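Hypothetical NUDIX hydrolase (Listeria monocytogenes, PDB 3SON) probably hydrolyses nucleoside diphosphates linked to another moiety, as a metal-dependent member of the Nudix (MutT) family. Local coordinates at residues F6-I11 / Y91-D96; Y67-H72 / K131-E136. One frame throughout, in Å; residues are numbered along the deposited sequence.

Overall arrangement
The alpha/beta/alpha sandwich of a Nudix domain consists of a sheet with helices packed on its faces, and the two contacts illustrate these two kinds of join, strand to strand and helix to sheet. Contact 1 pairs strands 7-15 and 87-96 in parallel, its centre about 4 Å from the centre of the folded chain; contact 2 sets helix 128-142 on strand 66-76. The centres of the two contacts are about 8 Å apart. Strands 66-76 and 87-96 are antiparallel neighbours, so both contacts belong to one sheet. Along the chain the segments alternate: 6-11, 67-72, 91-96, 131-136. Helix 46-58, which carries calcium ligands E53 and E57, covers the other face of the sheet.

Contact 1: F6-I11 / Y91-D96; sequences FQVLVI and YCFAID
L9 N gives its hydrogen to Y91 O at 2.8 Å, at the heart of a parallel strand pair in the mixed sheet of the Nudix fold. The ladder alternates between strands: Y91 N reaches Q7 O, I11 N reaches F93 O, and I95 N reaches I11 O at 3.0 Å. The middle bond of the five, F93 N to L9 O, is weak, bent to 125° at the hydrogen. L9 O is also met by C92 CA, in a CA-H...O contact of 3.3 Å, and lies at the edge of the F93 ring, near its plane, 3.5 Å from F93 CD1.

Side chains sort onto two faces. V8, V10, Y91 and F93 share the one covered by helix 46-58, where Y91 and F93 both touch I46. L9, I11, C92 and A94 face helix 128-142, on which C92 touches A133 and both I11 and A94 touch L137. Towards the end of the pair, V10 CG1 meets I95 CG2 at 3.8 Å. Where the strand 7-15 is about to begin, the F6 side chain lies roughly perpendicular to that of Y91, with F6 CB 3.8 Å from Y91 CE2 at the edge of the tyrosine ring.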
ATOM      1  N   PHE A   6      -3.324 -14.380  -2.030  1.00 26.38           N
ATOM      2  CA  PHE A   6      -3.598 -12.971  -2.228  1.00 24.91           C
ATOM      3  C   PHE A   6      -4.756 -12.623  -1.372  1.00 22.73           C
ATOM      4  O   PHE A   6      -5.465 -13.512  -0.916  1.00 23.98           O
ATOM      5  CB  PHE A   6      -3.958 -12.693  -3.701  1.00 26.60           C
ATOM      6  CG  PHE A   6      -5.226 -13.434  -4.188  1.00 28.20           C
ATOM      7  CD1 PHE A   6      -6.495 -12.887  -3.979  1.00 25.69           C
ATOM      8  CD2 PHE A   6      -5.125 -14.621  -4.869  1.00 30.32           C
ATOM      9  CE1 PHE A   6      -7.651 -13.523  -4.425  1.00 24.22           C
ATOM     10  CE2 PHE A   6      -6.269 -15.292  -5.334  1.00 30.45           C
ATOM     11  CZ  PHE A   6      -7.534 -14.745  -5.093  1.00 30.19           C
ATOM     12  N   GLN A   7      -5.028 -11.320  -1.260  1.00 21.03           N
ATOM     13  CA  GLN A   7      -6.110 -10.768  -0.507  1.00 23.39           C
ATOM     14  C   GLN A   7      -6.968  -9.860  -1.385  1.00 21.71           C
ATOM     15  O   GLN A   7      -6.507  -9.338  -2.412  1.00 22.06           O
ATOM     16  CB  GLN A   7      -5.561  -9.876   0.603  1.00 25.85           C
ATOM     17  CG  GLN A   7      -5.005 -10.630   1.798  1.00 25.73           C
ATOM     18  CD  GLN A   7      -6.084 -11.137   2.695  1.00 25.11           C
ATOM     19  OE1 GLN A   7      -6.960 -10.388   3.152  1.00 33.89           O
ATOM     20  NE2 GLN A   7      -6.071 -12.404   2.922  1.00 22.57           N
ATOM     21  N   VAL A   8      -8.212  -9.730  -1.020  1.00 21.07           N
ATOM     22  CA  VAL A   8      -9.044  -8.761  -1.647  1.00 19.35           C
ATOM     23  C   VAL A   8      -9.576  -7.748  -0.637  1.00 21.35           C
ATOM     24  O   VAL A   8      -9.680  -8.038   0.605  1.00 21.75           O
ATOM     25  CB  VAL A   8     -10.175  -9.392  -2.524  1.00 21.21           C
ATOM     26  CG1 VAL A   8      -9.640 -10.452  -3.546  1.00 20.95           C
ATOM     27  CG2 VAL A   8     -11.262 -10.053  -1.643  1.00 25.84           C
ATOM     28  N   LEU A   9      -9.821  -6.541  -1.138  0.50 20.69           N
ATOM     29  CA  LEU A   9     -10.484  -5.487  -0.394  0.50 23.64           C
ATOM     30  C   LEU A   9     -11.695  -5.090  -1.231  0.50 20.12           C
ATOM     31  O   LEU A   9     -11.621  -5.020  -2.466  0.50 27.46           O
ATOM     32  CB  LEU A   9      -9.567  -4.287  -0.145  0.50 24.85           C
ATOM     33  CG  LEU A   9     -10.097  -3.150   0.737  0.50 30.93           C
ATOM     34  CD1 LEU A   9      -9.773  -3.439   2.193  0.50 29.61           C
ATOM     35  CD2 LEU A   9      -9.476  -1.826   0.299  0.50 31.47           C
ATOM     36  N   VAL A  10     -12.821  -4.892  -0.571  1.00 19.46           N
ATOM     37  CA  VAL A  10     -14.058  -4.465  -1.268  1.00 21.17           C
ATOM     38  C   VAL A  10     -14.770  -3.324  -0.534  1.00 24.31           C
ATOM     39  O   VAL A  10     -15.082  -3.453   0.653  1.00 23.46           O
ATOM     40  CB  VAL A  10     -15.046  -5.621  -1.418  1.00 20.61           C
ATOM     41  CG1 VAL A  10     -16.225  -5.187  -2.232  1.00 21.43           C
ATOM     42  CG2 VAL A  10     -14.389  -6.850  -2.036  1.00 18.26           C
ATOM     43  N   ILE A  11     -14.961  -2.190  -1.232  1.00 20.58           N
ATOM     44  CA  ILE A  11     -15.522  -0.981  -0.652  1.00 21.82           C
ATOM     45  C   ILE A  11     -16.976  -0.886  -1.082  1.00 21.96           C
ATOM     46  O   ILE A  11     -17.258  -0.709  -2.259  1.00 25.24           O
ATOM     47  CB  ILE A  11     -14.784   0.280  -1.145  1.00 23.76           C
ATOM     48  CG1 ILE A  11     -13.293   0.211  -0.783  1.00 20.06           C
ATOM     49  CG2 ILE A  11     -15.406   1.602  -0.586  1.00 21.40           C
ATOM     50  CD1 ILE A  11     -12.477   1.348  -1.360  1.00 25.28           C
ATOM     51  N   TYR A  91      -5.797  -6.790  -3.742  1.00 23.41           N
ATOM     52  CA  TYR A  91      -6.503  -6.229  -4.881  1.00 21.24           C
ATOM     53  C   TYR A  91      -7.778  -5.617  -4.397  1.00 25.97           C
ATOM     54  O   TYR A  91      -8.399  -6.153  -3.536  1.00 23.43           O
ATOM     55  CB  TYR A  91      -6.834  -7.335  -5.876  1.00 26.68           C
ATOM     56  CG  TYR A  91      -5.615  -8.091  -6.391  1.00 22.55           C
ATOM     57  CD1 TYR A  91      -4.808  -7.521  -7.350  1.00 36.95           C
ATOM     58  CD2 TYR A  91      -5.256  -9.338  -5.878  1.00 27.22           C
ATOM     59  CE1 TYR A  91      -3.697  -8.177  -7.818  1.00 30.73           C
ATOM     60  CE2 TYR A  91      -4.142 -10.029  -6.350  1.00 27.91           C
ATOM     61  CZ  TYR A  91      -3.366  -9.420  -7.326  1.00 37.36           C
ATOM     62  OH  TYR A  91      -2.267 -10.028  -7.850  1.00 31.90           O
ATOM     63  N   CYS A  92      -8.206  -4.513  -5.015  1.00 21.77           N
ATOM     64  CA  CYS A  92      -9.265  -3.775  -4.494  1.00 21.86           C
ATOM     65  C   CYS A  92     -10.461  -3.668  -5.404  1.00 24.52           C
ATOM     66  O   CYS A  92     -10.316  -3.566  -6.681  1.00 24.38           O
ATOM     67  CB  CYS A  92      -8.806  -2.357  -4.174  1.00 22.60           C
ATOM     68  SG  CYS A  92      -7.483  -2.250  -2.970  1.00 24.33           S
ATOM     69  N   PHE A  93     -11.642  -3.520  -4.793  1.00 22.01           N
ATOM     70  CA  PHE A  93     -12.900  -3.473  -5.560  1.00 21.48           C
ATOM     71  C   PHE A  93     -13.942  -2.573  -4.926  1.00 23.17           C
ATOM     72  O   PHE A  93     -13.781  -2.166  -3.807  1.00 18.70           O
ATOM     73  CB  PHE A  93     -13.523  -4.895  -5.701  1.00 24.41           C
ATOM     74  CG  PHE A  93     -12.645  -5.904  -6.345  1.00 21.44           C
ATOM     75  CD1 PHE A  93     -11.637  -6.518  -5.643  1.00 25.94           C
ATOM     76  CD2 PHE A  93     -12.807  -6.224  -7.684  1.00 28.01           C
ATOM     77  CE1 PHE A  93     -10.827  -7.449  -6.235  1.00 26.14           C
ATOM     78  CE2 PHE A  93     -11.975  -7.177  -8.286  1.00 24.87           C
ATOM     79  CZ  PHE A  93     -10.962  -7.731  -7.578  1.00 27.07           C
ATOM     80  N   ALA A  94     -15.078  -2.393  -5.592  1.00 20.42           N
ATOM     81  CA  ALA A  94     -16.181  -1.628  -5.038  1.00 21.63           C
ATOM     82  C   ALA A  94     -17.507  -2.218  -5.432  1.00 22.06           C
ATOM     83  O   ALA A  94     -17.622  -2.859  -6.463  1.00 28.90           O
ATOM     84  CB  ALA A  94     -16.083  -0.196  -5.494  1.00 23.46           C
ATOM     85  N   ILE A  95     -18.501  -2.115  -4.547  1.00 22.84           N
ATOM     86  CA  ILE A  95     -19.759  -2.707  -4.807  1.00 20.89           C
ATOM     87  C   ILE A  95     -20.820  -1.688  -4.614  1.00 26.18           C
ATOM     88  O   ILE A  95     -20.842  -1.021  -3.561  1.00 25.66           O
ATOM     89  CB  ILE A  95     -19.928  -4.003  -3.931  1.00 24.30           C
ATOM     90  CG1 ILE A  95     -21.285  -4.700  -4.155  1.00 29.30           C
ATOM     91  CG2 ILE A  95     -19.702  -3.752  -2.419  1.00 27.16           C
ATOM     92  CD1 ILE A  95     -21.254  -6.117  -3.637  1.00 34.93           C
ATOM     93  N   ASP A  96     -21.711  -1.581  -5.618  1.00 25.48           N
ATOM     94  CA  ASP A  96     -22.827  -0.642  -5.549  1.00 33.05           C
ATOM     95  C   ASP A  96     -23.996  -1.261  -4.852  1.00 31.35           C
ATOM     96  O   ASP A  96     -24.647  -2.147  -5.411  1.00 33.02           O
ATOM     97  CB  ASP A  96     -23.213  -0.188  -6.986  1.00 30.12           C
ATOM     98  CG  ASP A  96     -24.180   1.004  -7.026  1.00 37.43           C
ATOM     99  OD1 ASP A  96     -24.731   1.413  -5.970  1.00 35.01           O
ATOM    100  OD2 ASP A  96     -24.364   1.570  -8.157  1.00 31.09           O
TER

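Contact 2: Y67-H72 / K131-E136; sequences YSLDSH and KTALYE
With CG anti to the backbone N (chi1 178°) and the chain extended beyond it, E136 reaches from its helix to the strand, while S71 turns OG beside its own backbone N, bringing hydroxyl and amide to the same carboxylate oxygen. E136 OE1 accepts from S71 OG at 2.8 Å through its anti lone pair and from S71 N through its syn lone pair, the latter bond bent to 133°. The other oxygen, E136 OE2, takes D70 N at 2.9 Å on its syn side, along a much straighter path of 164°. These three donors of the strand, with R140 NE on OE2, hold the buried carboxylate against rotation.

In the Nudix sandwich this is where helix 128-142 covers strand 66-76, the short segments running roughly antiparallel. The L69 side chain runs alongside that of E136, pointing the opposite way, with L69 CD2 lying 3.8 Å from E136 CD, and S71 CB meets A133 CB at 4.0 Å. The D70 and E136 carboxylates come close, D70 OD2 to E136 OE2 being 3.7 Å, but R140 forms salt bridges with both, probably offsetting their repulsion, and K147 pairs with D70 OD1. V87 of the second subunit packs on S71 and E136.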
ATOM      1  N   TYR A  67     -17.132  -3.616  -9.096  1.00 31.63           N
ATOM      2  CA  TYR A  67     -16.265  -2.818  -9.944  1.00 28.93           C
ATOM      3  C   TYR A  67     -14.844  -2.999  -9.523  1.00 29.72           C
ATOM      4  O   TYR A  67     -14.610  -3.226  -8.372  1.00 25.45           O
ATOM      5  CB  TYR A  67     -16.638  -1.373  -9.771  1.00 33.19           C
ATOM      6  CG  TYR A  67     -18.016  -1.063 -10.220  1.00 34.96           C
ATOM      7  CD1 TYR A  67     -19.081  -1.104  -9.335  1.00 32.41           C
ATOM      8  CD2 TYR A  67     -18.269  -0.733 -11.538  1.00 32.92           C
ATOM      9  CE1 TYR A  67     -20.351  -0.809  -9.765  1.00 32.68           C
ATOM     10  CE2 TYR A  67     -19.538  -0.455 -11.982  1.00 35.31           C
ATOM     11  CZ  TYR A  67     -20.583  -0.478 -11.102  1.00 34.15           C
ATOM     12  OH  TYR A  67     -21.868  -0.180 -11.545  1.00 34.66           O
ATOM     13  N   SER A  68     -13.920  -2.903 -10.480  1.00 31.40           N
ATOM     14  CA  SER A  68     -12.488  -2.985 -10.231  1.00 26.35           C
ATOM     15  C   SER A  68     -11.808  -1.664  -9.987  1.00 25.03           C
ATOM     16  O   SER A  68     -12.140  -0.634 -10.594  1.00 32.06           O
ATOM     17  CB  SER A  68     -11.800  -3.624 -11.386  1.00 27.37           C
ATOM     18  OG  SER A  68     -12.363  -4.866 -11.666  1.00 31.50           O
ATOM     19  N   LEU A  69     -10.829  -1.701  -9.084  1.00 26.91           N
ATOM     20  CA  LEU A  69      -9.976  -0.522  -8.810  1.00 26.31           C
ATOM     21  C   LEU A  69      -8.532  -0.882  -9.166  1.00 24.16           C
ATOM     22  O   LEU A  69      -8.152  -2.062  -9.084  1.00 30.87           O
ATOM     23  CB  LEU A  69     -10.079  -0.136  -7.362  1.00 24.59           C
ATOM     24  CG  LEU A  69     -11.444   0.378  -6.872  1.00 23.64           C
ATOM     25  CD1 LEU A  69     -11.504   0.640  -5.396  1.00 27.63           C
ATOM     26  CD2 LEU A  69     -11.801   1.649  -7.659  1.00 21.43           C
ATOM     27  N   ASP A  70      -7.755   0.106  -9.607  1.00 29.47           N
ATOM     28  CA  ASP A  70      -6.292  -0.029  -9.835  1.00 21.97           C
ATOM     29  C   ASP A  70      -5.451  -0.044  -8.560  1.00 28.53           C
ATOM     30  O   ASP A  70      -4.343  -0.541  -8.568  1.00 33.71           O
ATOM     31  CB  ASP A  70      -5.772   1.105 -10.728  1.00 29.02           C
ATOM     32  CG  ASP A  70      -6.332   1.078 -12.102  1.00 39.28           C
ATOM     33  OD1 ASP A  70      -6.308  -0.015 -12.718  1.00 50.40           O
ATOM     34  OD2 ASP A  70      -6.757   2.167 -12.583  1.00 38.10           O
ATOM     35  N   SER A  71      -5.961   0.481  -7.471  1.00 29.68           N
ATOM     36  CA  SER A  71      -5.161   0.559  -6.264  1.00 24.10           C
ATOM     37  C   SER A  71      -4.801  -0.830  -5.778  1.00 25.48           C
ATOM     38  O   SER A  71      -5.646  -1.692  -5.683  1.00 30.88           O
ATOM     39  CB  SER A  71      -5.881   1.373  -5.150  1.00 22.94           C
ATOM     40  OG  SER A  71      -6.039   2.723  -5.480  1.00 27.52           O
ATOM     41  N   HIS A  72      -3.527  -1.037  -5.519  1.00 28.41           N
ATOM     42  CA  HIS A  72      -3.033  -2.302  -5.053  1.00 35.43           C
ATOM     43  C   HIS A  72      -1.953  -2.082  -4.026  1.00 32.13           C
ATOM     44  O   HIS A  72      -1.200  -1.112  -4.123  1.00 44.78           O
ATOM     45  CB  HIS A  72      -2.527  -3.089  -6.298  1.00 50.74           C
ATOM     46  CG  HIS A  72      -1.484  -4.118  -5.995  1.00 51.48           C
ATOM     47  ND1 HIS A  72      -0.293  -3.794  -5.455  1.00 53.74           N
ATOM     48  CD2 HIS A  72      -1.474  -5.500  -6.179  1.00 46.98           C
ATOM     49  CE1 HIS A  72       0.433  -4.910  -5.257  1.00 39.68           C
ATOM     50  NE2 HIS A  72      -0.281  -5.958  -5.730  1.00 49.94           N
ATOM     51  N   LYS A 131      -7.221   3.982   2.307  1.00 19.43           N
ATOM     52  CA  LYS A 131      -7.402   5.348   2.003  1.00 22.62           C
ATOM     53  C   LYS A 131      -7.127   5.603   0.544  1.00 24.99           C
ATOM     54  O   LYS A 131      -7.858   6.398  -0.107  1.00 19.80           O
ATOM     55  CB  LYS A 131      -6.493   6.173   2.907  1.00 19.67           C
ATOM     56  CG  LYS A 131      -6.873   5.994   4.379  1.00 21.72           C
ATOM     57  CD  LYS A 131      -6.095   6.981   5.217  1.00 24.57           C
ATOM     58  CE  LYS A 131      -6.329   6.748   6.704  1.00 29.18           C
ATOM     59  NZ  LYS A 131      -5.482   7.638   7.552  1.00 28.87           N
ATOM     60  N   THR A 132      -6.053   4.991   0.030  1.00 21.39           N
ATOM     61  CA  THR A 132      -5.692   5.136  -1.370  1.00 23.28           C
ATOM     62  C   THR A 132      -6.768   4.555  -2.288  1.00 21.87           C
ATOM     63  O   THR A 132      -7.195   5.247  -3.238  1.00 19.56           O
ATOM     64  CB  THR A 132      -4.332   4.544  -1.685  1.00 18.48           C
ATOM     65  OG1 THR A 132      -3.343   5.285  -0.947  1.00 21.07           O
ATOM     66  CG2 THR A 132      -4.014   4.628  -3.232  1.00 21.00           C
ATOM     67  N   ALA A 133      -7.223   3.337  -2.007  1.00 20.10           N
ATOM     68  CA  ALA A 133      -8.345   2.720  -2.752  1.00 22.14           C
ATOM     69  C   ALA A 133      -9.639   3.599  -2.717  1.00 22.71           C
ATOM     70  O   ALA A 133     -10.348   3.844  -3.775  1.00 22.64           O
ATOM     71  CB  ALA A 133      -8.603   1.270  -2.243  1.00 19.43           C
ATOM     72  N   LEU A 134      -9.883   4.200  -1.571  1.00 21.32           N
ATOM     73  CA  LEU A 134     -11.095   4.991  -1.399  1.00 22.87           C
ATOM     74  C   LEU A 134     -10.985   6.273  -2.214  1.00 20.59           C
ATOM     75  O   LEU A 134     -11.938   6.668  -2.842  1.00 21.45           O
ATOM     76  CB  LEU A 134     -11.349   5.298   0.083  1.00 24.18           C
ATOM     77  CG  LEU A 134     -12.605   6.132   0.333  1.00 28.96           C
ATOM     78  CD1 LEU A 134     -13.800   5.375  -0.149  1.00 23.92           C
ATOM     79  CD2 LEU A 134     -12.766   6.468   1.814  1.00 27.59           C
ATOM     80  N   TYR A 135      -9.814   6.912  -2.197  1.00 20.89           N
ATOM     81  CA  TYR A 135      -9.559   8.096  -3.040  1.00 25.09           C
ATOM     82  C   TYR A 135      -9.881   7.817  -4.499  1.00 21.99           C
ATOM     83  O   TYR A 135     -10.579   8.601  -5.185  1.00 22.87           O
ATOM     84  CB  TYR A 135      -8.085   8.534  -2.901  1.00 24.91           C
ATOM     85  CG  TYR A 135      -7.728   9.556  -3.887  1.00 23.73           C
ATOM     86  CD1 TYR A 135      -8.130  10.858  -3.730  1.00 24.34           C
ATOM     87  CD2 TYR A 135      -7.050   9.214  -5.042  1.00 21.10           C
ATOM     88  CE1 TYR A 135      -7.844  11.822  -4.714  1.00 27.27           C
ATOM     89  CE2 TYR A 135      -6.762  10.149  -5.994  1.00 25.23           C
ATOM     90  CZ  TYR A 135      -7.171  11.447  -5.829  1.00 29.31           C
ATOM     91  OH  TYR A 135      -6.860  12.382  -6.821  1.00 31.39           O
ATOM     92  N   GLU A 136      -9.290   6.756  -5.014  1.00 25.33           N
ATOM     93  CA  GLU A 136      -9.514   6.353  -6.419  1.00 24.93           C
ATOM     94  C   GLU A 136     -11.025   6.151  -6.689  1.00 25.23           C
ATOM     95  O   GLU A 136     -11.569   6.621  -7.659  1.00 24.24           O
ATOM     96  CB  GLU A 136      -8.741   5.069  -6.725  1.00 24.94           C
ATOM     97  CG  GLU A 136      -9.025   4.642  -8.159  1.00 29.49           C
ATOM     98  CD  GLU A 136      -8.458   3.287  -8.538  1.00 26.71           C
ATOM     99  OE1 GLU A 136      -7.685   2.654  -7.735  1.00 30.26           O
ATOM    100  OE2 GLU A 136      -8.841   2.826  -9.656  1.00 28.27           O
TER